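PDB 1OA4: endo-beta-1,4-glucanase from Streptomyces sp., which hydrolyses internal beta-1,4-glucosidic bonds of cellulose as a family 12 glycoside hydrolase. Local coordinates for residues 90-95 with 212-217. Sequence-based numbering, arbitrary orientation.
Sequences SYRYTG and AVNSFS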
ATOM      1  N   SER A  90     -10.959   4.506  -2.472  1.00 11.22           N
ATOM      2  CA  SER A  90     -11.626   4.757  -3.745  1.00 11.82           C
ATOM      3  C   SER A  90     -10.562   5.353  -4.638  1.00 11.44           C
ATOM      4  O   SER A  90      -9.898   6.317  -4.251  1.00 12.69           O
ATOM      5  CB  SER A  90     -12.764   5.739  -3.560  1.00 11.71           C
ATOM      6  OG  SER A  90     -13.257   6.119  -4.839  1.00 14.22           O
ATOM      7  N   TYR A  91     -10.415   4.774  -5.830  1.00 12.13           N
ATOM      8  CA  TYR A  91      -9.386   5.141  -6.786  1.00 12.21           C
ATOM      9  C   TYR A  91      -9.943   5.694  -8.098  1.00 13.34           C
ATOM     10  O   TYR A  91     -11.032   5.314  -8.539  1.00 14.15           O
ATOM     11  CB  TYR A  91      -8.576   3.897  -7.175  1.00 11.90           C
ATOM     12  CG  TYR A  91      -7.568   3.351  -6.195  1.00 10.92           C
ATOM     13  CD1 TYR A  91      -6.432   4.083  -5.856  1.00 11.02           C
ATOM     14  CD2 TYR A  91      -7.687   2.064  -5.701  1.00 10.26           C
ATOM     15  CE1 TYR A  91      -5.459   3.539  -5.024  1.00 12.09           C
ATOM     16  CE2 TYR A  91      -6.720   1.526  -4.856  1.00 11.27           C
ATOM     17  CZ  TYR A  91      -5.622   2.270  -4.539  1.00  9.33           C
ATOM     18  OH  TYR A  91      -4.654   1.694  -3.726  1.00 10.92           O
ATOM     19  N   ARG A  92      -9.174   6.579  -8.719  1.00 13.93           N
ATOM     20  CA  ARG A  92      -9.467   7.046 -10.062  1.00 14.20           C
ATOM     21  C   ARG A  92      -8.287   6.613 -10.916  1.00 14.77           C
ATOM     22  O   ARG A  92      -7.134   6.939 -10.609  1.00 13.89           O
ATOM     23  CB  ARG A  92      -9.605   8.564 -10.101  1.00 14.82           C
ATOM     24  CG  ARG A  92     -10.144   9.053 -11.418  1.00 16.61           C
ATOM     25  CD  ARG A  92     -10.308  10.554 -11.443  1.00 18.32           C
ATOM     26  NE  ARG A  92      -9.063  11.299 -11.558  1.00 18.70           N
ATOM     27  CZ  ARG A  92      -8.711  12.310 -10.750  1.00 18.33           C
ATOM     28  NH1 ARG A  92      -9.519  12.675  -9.762  1.00 19.58           N
ATOM     29  NH2 ARG A  92      -7.559  12.954 -10.950  1.00 18.75           N
ATOM     30  N   TYR A  93      -8.580   5.897 -11.994  1.00 14.90           N
ATOM     31  CA  TYR A  93      -7.553   5.380 -12.870  1.00 15.06           C
ATOM     32  C   TYR A  93      -7.433   6.155 -14.171  1.00 15.74           C
ATOM     33  O   TYR A  93      -8.309   6.957 -14.501  1.00 17.12           O
ATOM     34  CB  TYR A  93      -7.902   3.942 -13.186  1.00 15.04           C
ATOM     35  CG  TYR A  93      -7.966   3.058 -11.975  1.00 14.19           C
ATOM     36  CD1 TYR A  93      -6.913   3.003 -11.092  1.00 13.87           C
ATOM     37  CD2 TYR A  93      -9.059   2.255 -11.724  1.00 12.55           C
ATOM     38  CE1 TYR A  93      -6.941   2.193 -10.005  1.00 11.14           C
ATOM     39  CE2 TYR A  93      -9.097   1.429 -10.636  1.00 12.03           C
ATOM     40  CZ  TYR A  93      -8.023   1.388  -9.765  1.00 12.39           C
ATOM     41  OH  TYR A  93      -8.045   0.563  -8.664  1.00 11.35           O
ATOM     42  N   THR A  94      -6.342   5.912 -14.894  1.00 15.13           N
ATOM     43  CA  THR A  94      -6.133   6.497 -16.213  1.00 15.23           C
ATOM     44  C   THR A  94      -5.883   5.351 -17.192  1.00 15.85           C
ATOM     45  O   THR A  94      -5.430   4.265 -16.819  1.00 16.47           O
ATOM     46  CB  THR A  94      -4.943   7.456 -16.267  1.00 14.78           C
ATOM     47  OG1 THR A  94      -3.749   6.757 -15.905  1.00 14.82           O
ATOM     48  CG2 THR A  94      -5.069   8.554 -15.226  1.00 15.01           C
ATOM     49  N   GLY A  95      -6.214   5.582 -18.453  1.00 16.44           N
ATOM     50  CA  GLY A  95      -5.964   4.595 -19.493  1.00 17.18           C
ATOM     51  C   GLY A  95      -4.503   4.524 -19.894  1.00 17.75           C
ATOM     52  O   GLY A  95      -4.065   3.512 -20.430  1.00 18.42           O
ATOM     53  N   ALA A 212      -5.464   9.117  -8.947  1.00 11.31           N
ATOM     54  CA  ALA A 212      -5.880   9.692  -7.668  1.00 10.87           C
ATOM     55  C   ALA A 212      -6.437   8.686  -6.680  1.00 11.24           C
ATOM     56  O   ALA A 212      -7.060   7.690  -7.056  1.00 10.53           O
ATOM     57  CB  ALA A 212      -6.937  10.784  -7.898  1.00 11.57           C
ATOM     58  N   VAL A 213      -6.221   8.973  -5.403  1.00 10.95           N
ATOM     59  CA  VAL A 213      -6.919   8.291  -4.341  1.00 11.00           C
ATOM     60  C   VAL A 213      -8.005   9.302  -3.992  1.00 12.04           C
ATOM     61  O   VAL A 213      -7.696  10.432  -3.624  1.00 12.53           O
ATOM     62  CB  VAL A 213      -6.019   8.009  -3.113  1.00 11.10           C
ATOM     63  CG1 VAL A 213      -6.858   7.629  -1.890  1.00 11.66           C
ATOM     64  CG2 VAL A 213      -5.045   6.905  -3.435  1.00 12.12           C
ATOM     65  N   ASN A 214      -9.264   8.936  -4.221  1.00 12.34           N
ATOM     66  CA  ASN A 214     -10.384   9.831  -3.931  1.00 13.03           C
ATOM     67  C   ASN A 214     -10.669   9.932  -2.426  1.00 13.52           C
ATOM     68  O   ASN A 214     -11.104  10.974  -1.927  1.00 13.92           O
ATOM     69  CB  ASN A 214     -11.660   9.319  -4.607  1.00 13.30           C
ATOM     70  CG  ASN A 214     -11.582   9.295  -6.139  1.00 13.94           C
ATOM     71  OD1 ASN A 214     -11.142  10.255  -6.764  1.00 16.40           O
ATOM     72  ND2 ASN A 214     -12.033   8.199  -6.738  1.00 15.52           N
ATOM     73  N   SER A 215     -10.498   8.819  -1.724  1.00 13.05           N
ATOM     74  CA  SER A 215     -10.763   8.743  -0.307  1.00 13.03           C
ATOM     75  C   SER A 215     -10.090   7.510   0.258  1.00 12.84           C
ATOM     76  O   SER A 215      -9.726   6.587  -0.478  1.00 12.54           O
ATOM     77  CB  SER A 215     -12.274   8.679  -0.043  1.00 13.03           C
ATOM     78  OG  SER A 215     -12.842   7.517  -0.610  1.00 14.72           O
ATOM     79  N   PHE A 216      -9.942   7.490   1.575  1.00 13.06           N
ATOM     80  CA  PHE A 216      -9.324   6.385   2.290  1.00 12.74           C
ATOM     81  C   PHE A 216      -9.770   6.409   3.734  1.00 12.63           C
ATOM     82  O   PHE A 216      -9.942   7.477   4.326  1.00 13.30           O
ATOM     83  CB  PHE A 216      -7.799   6.568   2.256  1.00 12.51           C
ATOM     84  CG  PHE A 216      -7.011   5.574   3.096  1.00 12.52           C
ATOM     85  CD1 PHE A 216      -6.730   4.307   2.627  1.00 12.07           C
ATOM     86  CD2 PHE A 216      -6.505   5.944   4.341  1.00 10.95           C
ATOM     87  CE1 PHE A 216      -5.994   3.418   3.401  1.00 12.33           C
ATOM     88  CE2 PHE A 216      -5.770   5.051   5.120  1.00 11.64           C
ATOM     89  CZ  PHE A 216      -5.518   3.784   4.648  1.00 10.68           C
ATOM     90  N   SER A 217      -9.911   5.225   4.310  1.00 12.79           N
ATOM     91  CA  SER A 217     -10.152   5.118   5.729  1.00 13.06           C
ATOM     92  C   SER A 217      -9.441   3.886   6.252  1.00 12.93           C
ATOM     93  O   SER A 217      -9.178   2.958   5.506  1.00 13.28           O
ATOM     94  CB  SER A 217     -11.649   5.048   6.019  1.00 13.43           C
ATOM     95  OG  SER A 217     -12.215   3.833   5.565  1.00 14.55           O
TER
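With OG of S90 turned anti to its own backbone nitrogen (chi1 171°) and CG of N214 swung beside its backbone nitrogen (chi1 -63°), the serine hydroxyl and the asparagine amide meet over a beta bulge in the antiparallel outer sheet of the family 12 beta-jelly roll. ND2 of N214 donates to OG of S90 over 3.1 Å, nearly straight at 170°, and the hydroxyl lies in the amide plane. The bulge arises because S90 pairs with S215 while the adjacent Y91 pairs with V213, leaving N214 as the extra residue in strand 212-217, its backbone in a helix-like conformation. N of N214 reaches O of S90 at 2.7 Å, and N of S90 reaches O of S215 at 3.1 Å, but N of S215 is left buried with no hydrogen-bond partner. Beyond the Y91-V213 pair, R92 and A212 exchange two backbone bonds.

The faces differ in character. Y91 and V213 lie side by side in the buried layer between the two sheets, with CE1 of Y91 3.7 Å from CG2 of V213; F202 of strand 194-204 in the facing sheet touches both. The other face carries S90, R92, A212 and S215. Here the R92 chain bends near its end, bringing its guanidinium over A212, while NH2 is held by a salt bridge to E40 on the neighbouring strand 39-44 and a hydrogen bond to the carbonyl of G210. The methyl CB of A212 thus sits beneath one guanidinium face, offset toward its rim and 3.7 Å from CZ of R92.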